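Local coordinates for putative epoxide hydrolase protein (Klebsiella pneumoniae subsp. pneumoniae, PDB 5BOV), which is a putative epoxide hydrolase of the alpha/beta hydrolase fold, possibly acting on monoacylglycerols, with its substrate not established, at residues I44-Q49 with G283-Q288. Sequence-based numbering, arbitrary orientation.
Sequences IQSYAQ and GHNPPQ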
ATOM      1  N   ILE A  44      -5.633   7.495  -1.876  1.00  7.13           N
ATOM      2  CA  ILE A  44      -4.677   8.586  -1.794  1.00  7.35           C
ATOM      3  C   ILE A  44      -4.967   9.577  -0.650  1.00  7.59           C
ATOM      4  O   ILE A  44      -4.095  10.312  -0.181  1.00  7.75           O
ATOM      5  CB  ILE A  44      -4.548   9.357  -3.127  1.00  7.45           C
ATOM      6  CG1 ILE A  44      -5.843  10.045  -3.518  1.00  7.93           C
ATOM      7  CG2 ILE A  44      -4.045   8.381  -4.209  1.00  7.58           C
ATOM      8  CD1 ILE A  44      -5.687  10.988  -4.662  1.00  8.01           C
ATOM      9  N   GLN A  45      -6.242   9.658  -0.193  1.00  7.79           N
ATOM     10  CA  GLN A  45      -6.545  10.566   0.893  1.00  7.91           C
ATOM     11  C   GLN A  45      -5.812  10.247   2.180  1.00  7.86           C
ATOM     12  O   GLN A  45      -5.705  11.079   3.094  1.00  8.22           O
ATOM     13  CB  GLN A  45      -8.062  10.653   1.156  1.00  8.26           C
ATOM     14  CG  GLN A  45      -8.904  11.084  -0.037  1.00  8.77           C
ATOM     15  CD  GLN A  45      -8.414  12.343  -0.769  1.00  9.14           C
ATOM     16  OE1 GLN A  45      -8.487  12.370  -2.044  1.00 10.79           O
ATOM     17  NE2 GLN A  45      -8.015  13.306  -0.090  1.00  8.93           N
ATOM     18  N   SER A  46      -5.277   9.031   2.285  1.00  7.70           N
ATOM     19  CA  SER A  46      -4.433   8.662   3.397  1.00  7.62           C
ATOM     20  C   SER A  46      -3.205   9.629   3.524  1.00  7.27           C
ATOM     21  O   SER A  46      -2.702   9.790   4.638  1.00  7.82           O
ATOM     22  CB  SER A  46      -3.866   7.260   3.184  1.00  7.86           C
ATOM     23  OG  SER A  46      -4.877   6.264   3.181  1.00  8.36           O
ATOM     24  N   TYR A  47      -2.855  10.290   2.415  1.00  7.14           N
ATOM     25  CA  TYR A  47      -1.734  11.193   2.357  1.00  6.99           C
ATOM     26  C   TYR A  47      -2.132  12.606   2.059  1.00  7.30           C
ATOM     27  O   TYR A  47      -1.260  13.428   1.807  1.00  7.43           O
ATOM     28  CB  TYR A  47      -0.747  10.670   1.324  1.00  7.00           C
ATOM     29  CG  TYR A  47      -0.264   9.254   1.634  1.00  6.94           C
ATOM     30  CD1 TYR A  47       0.614   9.027   2.690  1.00  6.92           C
ATOM     31  CD2 TYR A  47      -0.711   8.159   0.899  1.00  7.05           C
ATOM     32  CE1 TYR A  47       1.110   7.780   2.968  1.00  6.86           C
ATOM     33  CE2 TYR A  47      -0.262   6.865   1.187  1.00  6.74           C
ATOM     34  CZ  TYR A  47       0.630   6.665   2.221  1.00  6.92           C
ATOM     35  OH  TYR A  47       1.135   5.425   2.500  1.00  7.03           O
ATOM     36  N   ALA A  48      -3.395  12.973   2.309  1.00  7.68           N
ATOM     37  CA  ALA A  48      -3.825  14.341   2.001  1.00  8.28           C
ATOM     38  C   ALA A  48      -3.185  15.349   2.899  1.00  8.79           C
ATOM     39  O   ALA A  48      -3.154  16.555   2.539  1.00  8.62           O
ATOM     40  CB  ALA A  48      -5.335  14.455   2.053  1.00  8.55           C
ATOM     41  N   GLN A  49      -2.812  14.985   4.116  1.00  9.35           N
ATOM     42  CA  GLN A  49      -2.051  15.862   5.017  1.00 10.31           C
ATOM     43  C   GLN A  49      -0.560  15.627   4.963  1.00  9.80           C
ATOM     44  O   GLN A  49       0.241  16.602   4.926  1.00 10.06           O
ATOM     45  CB  GLN A  49      -2.559  15.810   6.453  1.00 12.10           C
ATOM     46  CG  GLN A  49      -3.992  16.254   6.512  1.00 13.94           C
ATOM     47  CD  GLN A  49      -4.533  16.245   7.952  1.00 18.46           C
ATOM     48  OE1 GLN A  49      -4.730  15.193   8.561  1.00 19.35           O
ATOM     49  NE2 GLN A  49      -4.849  17.447   8.488  1.00 21.79           N
ATOM     50  N   GLY A 283      -3.887   3.308  14.700  1.00 11.32           N
ATOM     51  CA  GLY A 283      -4.236   2.025  14.220  1.00 10.41           C
ATOM     52  C   GLY A 283      -3.510   1.588  12.953  1.00  9.56           C
ATOM     53  O   GLY A 283      -2.265   1.753  12.837  1.00  9.80           O
ATOM     54  N   HIS A 284      -4.273   1.093  12.018  1.00  9.19           N
ATOM     55  CA  HIS A 284      -3.784   0.477  10.822  1.00  9.75           C
ATOM     56  C   HIS A 284      -3.355   1.468   9.733  1.00  9.69           C
ATOM     57  O   HIS A 284      -2.673   1.060   8.752  1.00 10.18           O
ATOM     58  CB  HIS A 284      -4.910  -0.397  10.318  1.00 10.49           C
ATOM     59  CG  HIS A 284      -4.602  -1.180   9.101  1.00 11.75           C
ATOM     60  ND1 HIS A 284      -3.551  -2.067   9.020  1.00 13.52           N
ATOM     61  CD2 HIS A 284      -5.284  -1.307   7.942  1.00 13.04           C
ATOM     62  CE1 HIS A 284      -3.558  -2.650   7.828  1.00 13.15           C
ATOM     63  NE2 HIS A 284      -4.619  -2.243   7.183  1.00 13.84           N
ATOM     64  N   ASN A 285      -3.755   2.724   9.865  1.00  9.06           N
ATOM     65  CA  ASN A 285      -3.430   3.754   8.833  1.00  8.37           C
ATOM     66  C   ASN A 285      -2.670   4.950   9.446  1.00  8.27           C
ATOM     67  O   ASN A 285      -3.243   6.018   9.661  1.00  7.71           O
ATOM     68  CB  ASN A 285      -4.726   4.147   8.116  1.00  8.24           C
ATOM     69  CG  ASN A 285      -4.509   5.060   6.937  1.00  8.42           C
ATOM     70  OD1 ASN A 285      -3.425   5.638   6.734  1.00  7.89           O
ATOM     71  ND2 ASN A 285      -5.551   5.228   6.140  1.00  8.45           N
ATOM     72  N   PRO A 286      -1.394   4.748   9.789  1.00  8.07           N
ATOM     73  CA  PRO A 286      -0.638   5.829  10.368  1.00  8.20           C
ATOM     74  C   PRO A 286      -0.585   7.121   9.571  1.00  8.09           C
ATOM     75  O   PRO A 286      -0.649   8.193  10.158  1.00  8.13           O
ATOM     76  CB  PRO A 286       0.754   5.214  10.551  1.00  8.28           C
ATOM     77  CG  PRO A 286       0.491   3.774  10.786  1.00  8.34           C
ATOM     78  CD  PRO A 286      -0.602   3.468   9.876  1.00  8.12           C
ATOM     79  N   PRO A 287      -0.478   7.020   8.231  1.00  7.71           N
ATOM     80  CA  PRO A 287      -0.390   8.368   7.612  1.00  7.72           C
ATOM     81  C   PRO A 287      -1.672   9.185   7.737  1.00  8.04           C
ATOM     82  O   PRO A 287      -1.615  10.403   7.833  1.00  8.40           O
ATOM     83  CB  PRO A 287      -0.088   8.091   6.149  1.00  7.75           C
ATOM     84  CG  PRO A 287      -0.423   6.632   5.908  1.00  7.65           C
ATOM     85  CD  PRO A 287      -0.262   5.968   7.268  1.00  7.83           C
ATOM     86  N   GLN A 288      -2.814   8.516   7.635  1.00  8.05           N
ATOM     87  CA  GLN A 288      -4.067   9.263   7.701  1.00  8.41           C
ATOM     88  C   GLN A 288      -4.360   9.651   9.177  1.00  9.15           C
ATOM     89  O   GLN A 288      -4.904  10.759   9.440  1.00  9.37           O
ATOM     90  CB  GLN A 288      -5.202   8.477   7.142  1.00  9.04           C
ATOM     91  CG  GLN A 288      -6.328   9.427   6.698  1.00  9.45           C
ATOM     92  CD  GLN A 288      -7.336   8.818   5.704  1.00  9.86           C
ATOM     93  OE1 GLN A 288      -7.129   7.783   5.107  1.00  9.72           O
ATOM     94  NE2 GLN A 288      -8.452   9.535   5.537  1.00 10.80           N
TER
HETATM   95  O   HOH W   1      -7.913   6.620   2.708  1.00  9.97           O
HETATM   96  O   HOH W   2      -4.338  12.848   7.525  1.00 15.68           O
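The hydroxyl of S46 takes a hydrogen bond from the side-chain amide of N285, with ND2 3.2 Å from OG. The N-H points at OG at 152°, and OG sits 19° out of the amide plane. A water also bonds S46 OG at 3.1 Å, and the strongest partner of that hydroxyl is D43 O. Three groups therefore grip this buried hydroxyl. The same water donates to Q288 OE1 at 2.8 Å, so it bridges the two segments beside the direct bond.

N285 is the N-cap of the helix that begins at P286. Its OD1 accepts from Q288 N at 3.1 Å, and the N-H approaches from above the carbonyl plane. One amide thus caps the helix with its oxygen and reaches S46 with its nitrogen. CG of N285 lies opposite its own backbone N (chi1 -173°), which brings the amide within bonding distance of S46. The backbone N of N285 is held by E289.

In the alpha/beta hydrolase fold, this contact joins the loop after strand 32-37 to the start of helix 286-289, just after H284. The Y47 side chain also packs on F109, which lies in what is probably the nucleophile elbow.

The Y47 ring and the P287 ring meet at a slant. CE1 of Y47 lies 3.4 Å from P287 CB, and P287 CG lies near the same CE1 atom, with CZ a little farther off. L37 O binds the Y47 hydroxyl and fixes the far end of the ring. F294 of helix 291-303 also touches P287.

Q288 lays its extended side chain along the backbone of Q45 and S46. Its OE1 comes within 3.3 Å of S46 CA, and CD is 3.8 Å from Q45 O. T196 of helix 194-201 also touches this glutamine.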